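Local coordinates for amino acid ABC transporter, periplasmic amino acid-binding protein (Brucella ovis, PDB 4Z9N), which probably serves an ABC importer as the periplasmic receptor that captures solute, and holds glutathione in its ligand pocket, at residues 48-53 with 61-66; 54-59 with 222-227; 112-117 with 128-133; 172-177 with 199-204. All coordinates share one frame; numbering follows the deposited sequence.

Contact 1. Residues 48-53 with 61-66; sequences YCRAVA and TKVKFT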
loop_
_atom_site.group_PDB
_atom_site.type_symbol
_atom_site.label_atom_id
_atom_site.label_comp_id
_atom_site.label_asym_id
_atom_site.label_seq_id
_atom_site.Cartn_x
_atom_site.Cartn_y
_atom_site.Cartn_z
ATOM N N TYR D 48 -0.748 16.835 -6.568
ATOM C CA TYR D 48 0.205 15.737 -6.399
ATOM C C TYR D 48 1.374 15.914 -7.369
ATOM O O TYR D 48 2.527 15.688 -7.010
ATOM C CB TYR D 48 -0.474 14.372 -6.607
ATOM C CG TYR D 48 -0.623 13.608 -5.306
ATOM C CD1 TYR D 48 -1.673 13.886 -4.428
ATOM C CD2 TYR D 48 0.310 12.651 -4.929
ATOM C CE1 TYR D 48 -1.796 13.217 -3.226
ATOM C CE2 TYR D 48 0.200 11.982 -3.707
ATOM C CZ TYR D 48 -0.859 12.274 -2.871
ATOM O OH TYR D 48 -0.982 11.597 -1.673
ATOM N N CYS D 49 1.068 16.310 -8.600
ATOM C CA CYS D 49 2.112 16.641 -9.576
ATOM C C CYS D 49 3.000 17.757 -9.073
ATOM O O CYS D 49 4.230 17.696 -9.175
ATOM C CB CYS D 49 1.510 17.072 -10.906
ATOM S SG CYS D 49 0.549 15.817 -11.730
ATOM N N ARG D 50 2.362 18.793 -8.546
ATOM C CA ARG D 50 3.105 19.927 -8.025
ATOM C C ARG D 50 3.928 19.522 -6.807
ATOM O O ARG D 50 4.965 20.129 -6.527
ATOM C CB ARG D 50 2.169 21.082 -7.669
ATOM C CG ARG D 50 1.338 21.609 -8.845
ATOM C CD ARG D 50 0.833 23.025 -8.551
ATOM N NE ARG D 50 -0.073 23.496 -9.590
ATOM C CZ ARG D 50 0.323 24.041 -10.738
ATOM N NH1 ARG D 50 1.612 24.193 -11.007
ATOM N NH2 ARG D 50 -0.580 24.428 -11.627
ATOM N N ALA D 51 3.462 18.516 -6.073
ATOM C CA ALA D 51 4.219 18.030 -4.914
ATOM C C ALA D 51 5.550 17.411 -5.354
ATOM O O ALA D 51 6.592 17.629 -4.724
ATOM C CB ALA D 51 3.388 17.005 -4.095
ATOM N N VAL D 52 5.515 16.646 -6.437
ATOM C CA VAL D 52 6.727 16.049 -6.973
ATOM C C VAL D 52 7.650 17.141 -7.495
ATOM O O VAL D 52 8.855 17.110 -7.253
ATOM C CB VAL D 52 6.395 15.023 -8.058
ATOM C CG1 VAL D 52 7.657 14.478 -8.697
ATOM C CG2 VAL D 52 5.571 13.891 -7.447
ATOM N N ALA D 53 7.082 18.121 -8.191
ATOM C CA ALA D 53 7.879 19.237 -8.666
ATOM C C ALA D 53 8.517 19.992 -7.499
ATOM O O ALA D 53 9.664 20.455 -7.603
ATOM C CB ALA D 53 7.030 20.173 -9.516
ATOM N N THR D 61 5.579 25.214 -9.454
ATOM C CA THR D 61 5.177 25.637 -10.790
ATOM C C THR D 61 6.153 25.156 -11.859
ATOM O O THR D 61 5.982 25.451 -13.034
ATOM C CB THR D 61 5.052 27.173 -10.883
ATOM O OG1 THR D 61 6.347 27.765 -10.733
ATOM C CG2 THR D 61 4.139 27.708 -9.779
ATOM N N LYS D 62 7.182 24.423 -11.448
ATOM C CA LYS D 62 8.155 23.853 -12.383
ATOM C C LYS D 62 7.611 22.557 -12.973
ATOM O O LYS D 62 8.206 21.483 -12.838
ATOM C CB LYS D 62 9.496 23.609 -11.679
ATOM C CG LYS D 62 10.254 24.880 -11.269
ATOM C CD LYS D 62 10.772 25.619 -12.478
ATOM C CE LYS D 62 11.603 26.849 -12.088
ATOM N NZ LYS D 62 12.819 26.499 -11.295
ATOM N N VAL D 63 6.463 22.668 -13.624
ATOM C CA VAL D 63 5.750 21.509 -14.132
ATOM C C VAL D 63 5.013 21.916 -15.390
ATOM O O VAL D 63 4.566 23.065 -15.498
ATOM C CB VAL D 63 4.786 20.949 -13.072
ATOM C CG1 VAL D 63 3.844 22.045 -12.592
ATOM C CG2 VAL D 63 3.997 19.760 -13.621
ATOM N N LYS D 64 4.926 20.994 -16.352
ATOM C CA LYS D 64 4.086 21.180 -17.532
ATOM C C LYS D 64 3.075 20.043 -17.597
ATOM O O LYS D 64 3.395 18.888 -17.271
ATOM C CB LYS D 64 4.914 21.242 -18.826
ATOM C CG LYS D 64 5.919 22.383 -18.879
ATOM C CD LYS D 64 6.552 22.472 -20.271
ATOM C CE LYS D 64 7.705 23.454 -20.307
ATOM N NZ LYS D 64 8.182 23.668 -21.699
ATOM N N PHE D 65 1.851 20.371 -18.002
ATOM C CA PHE D 65 0.758 19.394 -17.967
ATOM C C PHE D 65 0.332 18.911 -19.344
ATOM O O PHE D 65 0.108 19.707 -20.251
ATOM C CB PHE D 65 -0.446 19.989 -17.236
ATOM C CG PHE D 65 -0.171 20.314 -15.799
ATOM C CD1 PHE D 65 -0.247 19.331 -14.825
ATOM C CD2 PHE D 65 0.198 21.602 -15.423
ATOM C CE1 PHE D 65 0.025 19.631 -13.493
ATOM C CE2 PHE D 65 0.464 21.906 -14.103
ATOM C CZ PHE D 65 0.378 20.918 -13.134
ATOM N N THR D 66 0.214 17.592 -19.477
ATOM C CA THR D 66 -0.247 16.948 -20.703
ATOM C C THR D 66 -1.627 16.333 -20.465
ATOM O O THR D 66 -1.728 15.275 -19.853
ATOM C CB THR D 66 0.748 15.854 -21.154
ATOM O OG1 THR D 66 2.032 16.450 -21.408
ATOM C CG2 THR D 66 0.255 15.111 -22.422
HETATM O O HOH W 1 2.621 25.601 -13.273
#
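Arg50 on helix 44-57 lays its guanidinium against Phe65 on strand 63-67. Phe65 CZ sits over the centre of one guanidinium face, 3.8 Å above the plane. The two planes stand 73° apart, so the groups do not stack flat; Phe65 CE2 and CZ do the touching. The Arg50 chain is extended from CG to NE, which carries its head past Val63 to the ring. Val63 CG1 lies 3.5 Å from Arg50 NH1.

The polar part of the contact runs through the same nitrogen. Arg50 NH1 gives a 2.9 Å hydrogen bond to a water lying in the guanidinium plane. That water passes a weak bond on to the Thr61 carbonyl. NH1 also bonds to the carbonyl of Pro60, and Arg50 NH2 to that of Trp41. Together these bonds fix the rotation of the head while Phe65 covers one face.

Apolar contacts make up the rest. Cys49 CB touches Phe65 CE1 at 3.9 Å. Ala53 CB lies 4.3 Å from Val63 CB and also meets the Lys62 carbonyl oxygen. Within the strand, Val63 CG2 rests above one face of the Phe65 ring, offset toward its rim.

The axes of segments 48-53 and 63-66 run at 147° and come within 9.3 Å of each other. Strand 63-67 is an outermost strand of a parallel sheet and pairs with strand 21-25. Helix 44-57 belongs to the crossover between these two strands, a beta-alpha-beta arrangement. The helix lies against this sheet, where Cys49 also reaches Cys23, and Ala51 on its other flank packs on helices 222-240 and 281-289.

Contact 2. Residues 54-59 with 222-227; sequences SAIFGD and ARWADV. With NA (sodium ion), chain H.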
loop_
_atom_site.group_PDB
_atom_site.type_symbol
_atom_site.label_atom_id
_atom_site.label_comp_id
_atom_site.label_asym_id
_atom_site.label_seq_id
_atom_site.Cartn_x
_atom_site.Cartn_y
_atom_site.Cartn_z
ATOM N N SER D 54 7.792 20.120 -6.391
ATOM C CA SER D 54 8.350 20.832 -5.236
ATOM C C SER D 54 9.481 20.034 -4.599
ATOM O O SER D 54 10.510 20.586 -4.235
ATOM C CB SER D 54 7.272 21.134 -4.192
ATOM O OG SER D 54 6.138 21.752 -4.770
ATOM N N ALA D 55 9.286 18.725 -4.483
ATOM C CA ALA D 55 10.332 17.837 -3.979
ATOM C C ALA D 55 11.651 17.994 -4.725
ATOM O O ALA D 55 12.730 17.894 -4.139
ATOM C CB ALA D 55 9.861 16.380 -4.062
ATOM N N ILE D 56 11.559 18.226 -6.027
ATOM C CA ILE D 56 12.727 18.217 -6.891
ATOM C C ILE D 56 13.309 19.601 -7.057
ATOM O O ILE D 56 14.524 19.782 -6.955
ATOM C CB ILE D 56 12.384 17.623 -8.271
ATOM C CG1 ILE D 56 11.912 16.174 -8.125
ATOM C CG2 ILE D 56 13.576 17.717 -9.222
ATOM C CD1 ILE D 56 11.359 15.584 -9.423
ATOM N N PHE D 57 12.435 20.572 -7.320
ATOM C CA PHE D 57 12.865 21.912 -7.709
ATOM C C PHE D 57 12.626 22.965 -6.632
ATOM O O PHE D 57 13.113 24.082 -6.754
ATOM C CB PHE D 57 12.145 22.344 -8.998
ATOM C CG PHE D 57 12.431 21.470 -10.182
ATOM C CD1 PHE D 57 13.665 21.518 -10.815
ATOM C CD2 PHE D 57 11.461 20.613 -10.681
ATOM C CE1 PHE D 57 13.931 20.707 -11.914
ATOM C CE2 PHE D 57 11.719 19.814 -11.786
ATOM C CZ PHE D 57 12.953 19.856 -12.400
ATOM N N GLY D 58 11.876 22.619 -5.589
ATOM C CA GLY D 58 11.500 23.598 -4.582
ATOM C C GLY D 58 10.565 24.672 -5.117
ATOM O O GLY D 58 10.503 25.788 -4.597
ATOM N N ASP D 59 9.834 24.322 -6.171
ATOM C CA ASP D 59 8.958 25.262 -6.862
ATOM C C ASP D 59 7.823 24.455 -7.489
ATOM O O ASP D 59 8.052 23.730 -8.440
ATOM C CB ASP D 59 9.751 26.041 -7.926
ATOM C CG ASP D 59 8.915 27.086 -8.664
ATOM O OD1 ASP D 59 7.669 27.059 -8.586
ATOM O OD2 ASP D 59 9.523 27.943 -9.349
ATOM N N ALA D 222 13.958 2.479 -10.715
ATOM C CA ALA D 222 13.629 2.423 -9.292
ATOM C C ALA D 222 13.828 3.770 -8.615
ATOM O O ALA D 222 13.050 4.145 -7.733
ATOM C CB ALA D 222 14.470 1.353 -8.591
ATOM N N ARG D 223 14.863 4.494 -9.030
ATOM C CA ARG D 223 15.165 5.793 -8.437
ATOM C C ARG D 223 14.004 6.755 -8.642
ATOM O O ARG D 223 13.634 7.491 -7.721
ATOM C CB ARG D 223 16.451 6.387 -9.040
ATOM N N TRP D 224 13.439 6.751 -9.853
ATOM C CA TRP D 224 12.307 7.618 -10.163
ATOM C C TRP D 224 11.043 7.190 -9.410
ATOM O O TRP D 224 10.305 8.041 -8.896
ATOM C CB TRP D 224 12.035 7.654 -11.675
ATOM C CG TRP D 224 10.917 8.579 -12.010
ATOM C CD1 TRP D 224 9.733 8.253 -12.597
ATOM C CD2 TRP D 224 10.857 9.986 -11.733
ATOM N NE1 TRP D 224 8.941 9.371 -12.725
ATOM C CE2 TRP D 224 9.613 10.449 -12.204
ATOM C CE3 TRP D 224 11.750 10.903 -11.159
ATOM C CZ2 TRP D 224 9.225 11.787 -12.105
ATOM C CZ3 TRP D 224 11.364 12.236 -11.060
ATOM C CH2 TRP D 224 10.117 12.664 -11.535
ATOM N N ALA D 225 10.779 5.887 -9.349
ATOM C CA ALA D 225 9.636 5.386 -8.580
ATOM C C ALA D 225 9.764 5.761 -7.106
ATOM O O ALA D 225 8.765 6.116 -6.460
ATOM C CB ALA D 225 9.497 3.876 -8.726
ATOM N N ASP D 226 10.987 5.674 -6.572
ATOM C CA ASP D 226 11.228 6.070 -5.176
ATOM C C ASP D 226 10.861 7.537 -4.929
ATOM O O ASP D 226 10.277 7.871 -3.895
ATOM C CB ASP D 226 12.691 5.823 -4.779
ATOM C CG ASP D 226 13.038 4.332 -4.635
ATOM O OD1 ASP D 226 12.145 3.474 -4.755
ATOM O OD2 ASP D 226 14.226 4.019 -4.425
ATOM N N VAL D 227 11.204 8.413 -5.871
ATOM C CA VAL D 227 10.906 9.848 -5.714
ATOM C C VAL D 227 9.399 10.078 -5.654
ATOM O O VAL D 227 8.895 10.847 -4.825
ATOM C CB VAL D 227 11.529 10.693 -6.868
ATOM C CG1 VAL D 227 10.971 12.114 -6.846
ATOM C CG2 VAL D 227 13.052 10.695 -6.788
HETATM NA NA NA H . 13.458 1.006 -3.923
#
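Ile56 and Trp224 meet through the end of one side chain and the rim of the other. Ile56 CD1 lies near the indole plane, at the edge of the six-membered ring. It is 3.7 Å from Trp224 CZ3 and 3.8 Å from Trp224 CH2. The Ile56 chain is extended beyond CB (chi2 172°), which pushes CD1 out to the ring. With chi1 at -178°, the Trp224 indole swings out opposite the backbone N, off its helix and across the gap to Ile56. The two side chains cross at about a right angle. NE1 of the indole bonds to the carbonyl of Asp83, which fixes the ring on that side. Val227, one helical turn on, adds CG1 at 4.3 Å from Ile56 CD1.

This is packing between two helices, the C-terminal end of 44-57 and the N-terminal part of 222-240, in the solute-binding protein fold. Helix 44-57 ends at Phe57, and Gly58 leaves helical geometry with positive phi. Ile56 also uses its other branch: CG2 sits over the centre of the Phe57 ring.

Asp226 takes no part in the apolar contact. Its OD1 lies 2.9 Å from a sodium ion, and Arg229 NH1 bonds to the same oxygen. Asp96, Leu101, Asp102 and Gln219 of the second subunit complete the sodium site, which therefore bridges the two chains.

Contact 3. Residues 112-117 with 128-133; sequences QGFMIN and LQLSGA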
loop_
_atom_site.group_PDB
_atom_site.type_symbol
_atom_site.label_atom_id
_atom_site.label_comp_id
_atom_site.label_asym_id
_atom_site.label_seq_id
_atom_site.Cartn_x
_atom_site.Cartn_y
_atom_site.Cartn_z
ATOM N N GLN D 112 -16.448 2.230 -7.933
ATOM C CA GLN D 112 -17.376 2.630 -9.003
ATOM C C GLN D 112 -18.811 2.765 -8.510
ATOM O O GLN D 112 -19.290 1.930 -7.734
ATOM C CB GLN D 112 -17.320 1.614 -10.143
ATOM C CG GLN D 112 -18.279 1.870 -11.292
ATOM C CD GLN D 112 -17.970 0.975 -12.475
ATOM O OE1 GLN D 112 -16.917 0.332 -12.519
ATOM N NE2 GLN D 112 -18.884 0.922 -13.449
ATOM N N GLY D 113 -19.499 3.812 -8.970
ATOM C CA GLY D 113 -20.888 4.028 -8.617
ATOM C C GLY D 113 -21.720 4.478 -9.804
ATOM O O GLY D 113 -21.230 4.523 -10.945
ATOM N N PHE D 114 -22.984 4.780 -9.530
ATOM C CA PHE D 114 -23.960 5.198 -10.538
ATOM C C PHE D 114 -24.658 6.486 -10.126
ATOM O O PHE D 114 -24.978 6.671 -8.957
ATOM C CB PHE D 114 -25.016 4.111 -10.757
ATOM C CG PHE D 114 -24.463 2.840 -11.300
ATOM C CD1 PHE D 114 -23.973 1.861 -10.440
ATOM C CD2 PHE D 114 -24.399 2.636 -12.670
ATOM C CE1 PHE D 114 -23.450 0.690 -10.940
ATOM C CE2 PHE D 114 -23.872 1.464 -13.186
ATOM C CZ PHE D 114 -23.397 0.489 -12.315
ATOM N N MET D 115 -24.905 7.363 -11.091
ATOM C CA MET D 115 -25.607 8.621 -10.823
ATOM C C MET D 115 -26.830 8.749 -11.726
ATOM O O MET D 115 -26.767 8.388 -12.907
ATOM C CB MET D 115 -24.662 9.803 -11.024
ATOM C CG MET D 115 -25.254 11.165 -10.658
ATOM S SD MET D 115 -23.966 12.435 -10.573
ATOM C CE MET D 115 -23.482 12.548 -12.296
ATOM N N ILE D 116 -27.932 9.252 -11.168
ATOM C CA ILE D 116 -29.153 9.497 -11.929
ATOM C C ILE D 116 -29.676 10.895 -11.659
ATOM O O ILE D 116 -29.326 11.523 -10.659
ATOM C CB ILE D 116 -30.262 8.480 -11.599
ATOM C CG1 ILE D 116 -30.593 8.530 -10.103
ATOM C CG2 ILE D 116 -29.878 7.077 -12.044
ATOM C CD1 ILE D 116 -31.938 7.965 -9.743
ATOM N N ASN D 117 -30.539 11.366 -12.549
ATOM C CA ASN D 117 -31.304 12.571 -12.289
ATOM C C ASN D 117 -32.557 12.140 -11.554
ATOM O O ASN D 117 -33.450 11.536 -12.148
ATOM C CB ASN D 117 -31.640 13.305 -13.589
ATOM C CG ASN D 117 -32.345 14.624 -13.342
ATOM O OD1 ASN D 117 -33.258 14.704 -12.523
ATOM N ND2 ASN D 117 -31.895 15.673 -14.018
ATOM N N LEU D 128 -29.739 -1.403 -8.249
ATOM C CA LEU D 128 -30.395 -2.656 -8.615
ATOM C C LEU D 128 -31.742 -2.402 -9.294
ATOM O O LEU D 128 -32.413 -3.333 -9.739
ATOM C CB LEU D 128 -30.567 -3.555 -7.388
ATOM C CG LEU D 128 -29.270 -4.200 -6.877
ATOM C CD1 LEU D 128 -29.501 -5.030 -5.608
ATOM C CD2 LEU D 128 -28.613 -5.046 -7.967
ATOM N N GLN D 129 -32.140 -1.138 -9.387
ATOM C CA GLN D 129 -33.382 -0.816 -10.076
ATOM C C GLN D 129 -33.106 -0.282 -11.481
ATOM O O GLN D 129 -33.988 0.290 -12.132
ATOM C CB GLN D 129 -34.192 0.189 -9.267
ATOM C CG GLN D 129 -34.376 -0.195 -7.808
ATOM C CD GLN D 129 -34.969 0.934 -7.004
ATOM O OE1 GLN D 129 -34.501 2.065 -7.079
ATOM N NE2 GLN D 129 -36.005 0.635 -6.227
ATOM N N LEU D 130 -31.888 -0.505 -11.959
ATOM C CA LEU D 130 -31.458 0.068 -13.231
ATOM C C LEU D 130 -31.523 -0.893 -14.412
ATOM O O LEU D 130 -30.949 -0.607 -15.458
ATOM C CB LEU D 130 -30.031 0.612 -13.106
ATOM C CG LEU D 130 -29.902 1.851 -12.212
ATOM C CD1 LEU D 130 -28.445 2.292 -12.156
ATOM C CD2 LEU D 130 -30.808 2.983 -12.689
ATOM N N SER D 131 -32.208 -2.025 -14.258
ATOM C CA SER D 131 -32.336 -2.966 -15.369
ATOM C C SER D 131 -32.933 -2.258 -16.582
ATOM O O SER D 131 -33.955 -1.578 -16.474
ATOM C CB SER D 131 -33.202 -4.168 -14.991
ATOM O OG SER D 131 -33.246 -5.096 -16.060
ATOM N N GLY D 132 -32.269 -2.385 -17.727
ATOM C CA GLY D 132 -32.768 -1.778 -18.951
ATOM C C GLY D 132 -32.355 -0.336 -19.191
ATOM O O GLY D 132 -32.480 0.167 -20.304
ATOM N N ALA D 133 -31.876 0.338 -18.146
ATOM C CA ALA D 133 -31.506 1.750 -18.255
ATOM C C ALA D 133 -30.325 1.957 -19.203
ATOM O O ALA D 133 -29.407 1.134 -19.241
ATOM C CB ALA D 133 -31.160 2.305 -16.882
#
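Phe114 and Ile116 on strand 101-117 receive the two methyl ends of Leu130. Along the strand, Phe114 is the first to meet the loop. Leu130 CD1 approaches the root of its side chain, 4.1 Å from Phe114 CD2 and equally far from CB and CG. The methyl stands obliquely to the ring. A chi1 of -63° turns the Phe114 ring to the side of its own backbone N, from where it reaches Met147 and Phe151 of helix 142-153.

Met115 points away and packs on His201 and Ile203. Ile116 returns to the Leu130 side, as alternate residues of a strand do. Its CG2 methyl lies 4.2 Å from Leu130 CD2. Leu130 thus sets one branch against each of the two strand residues. No hydrogen bond joins the segments, and the contact is wholly apolar and buried.

The backbone of the loop turns sharply just after this point. Leu130 to Ala133 form a type II beta turn, closed by Ala133 N to Leu130 O at 3.0 Å. Gly132 has positive phi there. The turn leads straight into strand 134-138.

Strand 101-117 lies in the mixed sheet with strands 180-182 and 201-203 as neighbours. Leu130 covers the sheet face that also carries helix 142-153, while Met115 occupies the other face.

Contact 4. Residues 172-177 with 199-204; sequences AYDSGR and DDHVIL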
loop_
_atom_site.group_PDB
_atom_site.type_symbol
_atom_site.label_atom_id
_atom_site.label_comp_id
_atom_site.label_asym_id
_atom_site.label_seq_id
_atom_site.Cartn_x
_atom_site.Cartn_y
_atom_site.Cartn_z
ATOM N N ALA D 172 -24.539 13.691 -23.187
ATOM C CA ALA D 172 -25.553 12.675 -23.460
ATOM C C ALA D 172 -26.350 12.318 -22.208
ATOM O O ALA D 172 -27.547 12.022 -22.284
ATOM C CB ALA D 172 -24.907 11.442 -24.033
ATOM N N TYR D 173 -25.676 12.331 -21.061
ATOM C CA TYR D 173 -26.333 12.092 -19.782
ATOM C C TYR D 173 -27.235 13.267 -19.398
ATOM O O TYR D 173 -28.395 13.076 -19.031
ATOM C CB TYR D 173 -25.299 11.850 -18.678
ATOM C CG TYR D 173 -25.887 11.823 -17.282
ATOM C CD1 TYR D 173 -26.750 10.807 -16.888
ATOM C CD2 TYR D 173 -25.570 12.811 -16.357
ATOM C CE1 TYR D 173 -27.291 10.786 -15.613
ATOM C CE2 TYR D 173 -26.094 12.792 -15.085
ATOM C CZ TYR D 173 -26.954 11.784 -14.714
ATOM O OH TYR D 173 -27.483 11.786 -13.441
ATOM N N ASP D 174 -26.689 14.474 -19.475
ATOM C CA ASP D 174 -27.412 15.658 -19.022
ATOM C C ASP D 174 -28.632 15.927 -19.895
ATOM O O ASP D 174 -29.674 16.381 -19.409
ATOM C CB ASP D 174 -26.487 16.878 -19.018
ATOM C CG ASP D 174 -26.908 17.914 -17.996
ATOM O OD1 ASP D 174 -27.781 17.584 -17.166
ATOM O OD2 ASP D 174 -26.351 19.034 -18.002
ATOM N N SER D 175 -28.504 15.635 -21.183
ATOM C CA SER D 175 -29.581 15.902 -22.132
ATOM C C SER D 175 -30.721 14.908 -21.943
ATOM O O SER D 175 -31.835 15.127 -22.417
ATOM C CB SER D 175 -29.059 15.828 -23.561
ATOM O OG SER D 175 -28.771 14.483 -23.900
ATOM N N GLY D 176 -30.433 13.812 -21.250
ATOM C CA GLY D 176 -31.437 12.795 -21.007
ATOM C C GLY D 176 -31.395 11.654 -22.005
ATOM O O GLY D 176 -32.197 10.725 -21.926
ATOM N N ARG D 177 -30.460 11.719 -22.948
ATOM C CA ARG D 177 -30.247 10.611 -23.874
ATOM C C ARG D 177 -29.844 9.333 -23.120
ATOM O O ARG D 177 -30.187 8.228 -23.534
ATOM C CB ARG D 177 -29.192 10.975 -24.921
ATOM N N ASP D 199 -27.931 19.963 -8.508
ATOM C CA ASP D 199 -28.765 19.532 -7.380
ATOM C C ASP D 199 -29.794 18.449 -7.701
ATOM O O ASP D 199 -30.289 17.776 -6.800
ATOM C CB ASP D 199 -29.495 20.740 -6.782
ATOM C CG ASP D 199 -28.584 21.617 -5.946
ATOM O OD1 ASP D 199 -27.453 21.184 -5.643
ATOM O OD2 ASP D 199 -29.002 22.738 -5.582
ATOM N N ASP D 200 -30.137 18.284 -8.972
ATOM C CA ASP D 200 -31.111 17.265 -9.343
ATOM C C ASP D 200 -30.499 15.866 -9.444
ATOM O O ASP D 200 -31.212 14.897 -9.699
ATOM C CB ASP D 200 -31.776 17.620 -10.674
ATOM C CG ASP D 200 -32.518 18.950 -10.630
ATOM O OD1 ASP D 200 -33.092 19.323 -11.670
ATOM O OD2 ASP D 200 -32.531 19.608 -9.566
ATOM N N HIS D 201 -29.188 15.759 -9.246
ATOM C CA HIS D 201 -28.500 14.478 -9.462
ATOM C C HIS D 201 -28.091 13.779 -8.172
ATOM O O HIS D 201 -27.527 14.383 -7.256
ATOM C CB HIS D 201 -27.285 14.692 -10.365
ATOM C CG HIS D 201 -27.651 15.217 -11.720
ATOM N ND1 HIS D 201 -27.882 14.391 -12.803
ATOM C CD2 HIS D 201 -27.873 16.481 -12.155
ATOM C CE1 HIS D 201 -28.211 15.128 -13.849
ATOM N NE2 HIS D 201 -28.208 16.399 -13.484
ATOM N N VAL D 202 -28.399 12.488 -8.120
ATOM C CA VAL D 202 -28.172 11.677 -6.943
ATOM C C VAL D 202 -27.175 10.579 -7.264
ATOM O O VAL D 202 -27.313 9.901 -8.276
ATOM C CB VAL D 202 -29.491 11.078 -6.429
ATOM C CG1 VAL D 202 -29.221 10.098 -5.288
ATOM C CG2 VAL D 202 -30.422 12.185 -5.961
ATOM N N ILE D 203 -26.169 10.418 -6.413
ATOM C CA ILE D 203 -25.276 9.263 -6.509
ATOM C C ILE D 203 -25.889 8.144 -5.681
ATOM O O ILE D 203 -26.124 8.310 -4.476
ATOM C CB ILE D 203 -23.864 9.605 -6.039
ATOM C CG1 ILE D 203 -23.276 10.732 -6.894
ATOM C CG2 ILE D 203 -22.975 8.362 -6.033
ATOM C CD1 ILE D 203 -21.961 11.298 -6.350
ATOM N N LEU D 204 -26.176 7.021 -6.329
ATOM C CA LEU D 204 -26.854 5.914 -5.670
ATOM C C LEU D 204 -25.892 5.260 -4.685
ATOM O O LEU D 204 -24.676 5.443 -4.799
ATOM C CB LEU D 204 -27.385 4.902 -6.699
ATOM C CG LEU D 204 -28.401 5.481 -7.687
ATOM C CD1 LEU D 204 -28.755 4.507 -8.786
ATOM C CD2 LEU D 204 -29.652 5.936 -6.952
HETATM O O HOH W 2 -28.631 18.774 -15.075
#
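Tyr173 and Asp174 lie in the last turn of helix 166-174, which closes in a Schellman motif, and face His201 on strand 201-203. Gly176, with positive phi, sends the chain out of the helix, and its N bonds to the Tyr173 carbonyl. The main link is a hydrogen bond of 2.7 Å between Tyr173 OH and His201 ND1. The hydroxyl lies in the imidazole plane, at the ring edge. The phenol is extended toward the strand by a chi1 of 170°, which turns it away from the backbone N of Tyr173. The rings meet rim to rim, with centroids 5.1 Å apart and planes at 51°. Tyr173 CE2 also comes to 3.4 Å from His201 CE1.

The second nitrogen is served through water. His201 NE2 lies 2.9 Å from a water that is also in the ring plane. This water donates a 2.6 Å hydrogen bond to Asp174 OD1. The direct distance from Asp174 OD1 to His201 NE2 is 3.9 Å, so the water spans the gap. Asp174 OD2 is taken by the backbone N of Ala196, which steadies the carboxylate. Leu195 packs on Tyr173, Asp174 and His201, and Met115 packs on Tyr173.

Both ring nitrogens of the buried imidazole are therefore engaged, one directly and one through water. The two in-plane partners fix the ring's rotation.

Contacts 1 and 2 lie on one side of the chain's centre and contact 3 on the opposite side from both, with contact 4 close beside contact 3. Contacts 1 and 2 share helix 44-57, and their centres are 11 Å apart. Contacts 3 and 4 have centres 10 Å apart and share the mixed sheet, where strands 101-117 and 201-203 are neighbours. Between the pairs, centres are 33 to 42 Å apart. The chain closes contact 1, then 3, then 4, and returns through helix 222-240 to complete contact 2. This is consistent with the two-lobed form of periplasmic binding proteins, with glutathione bound between the lobes.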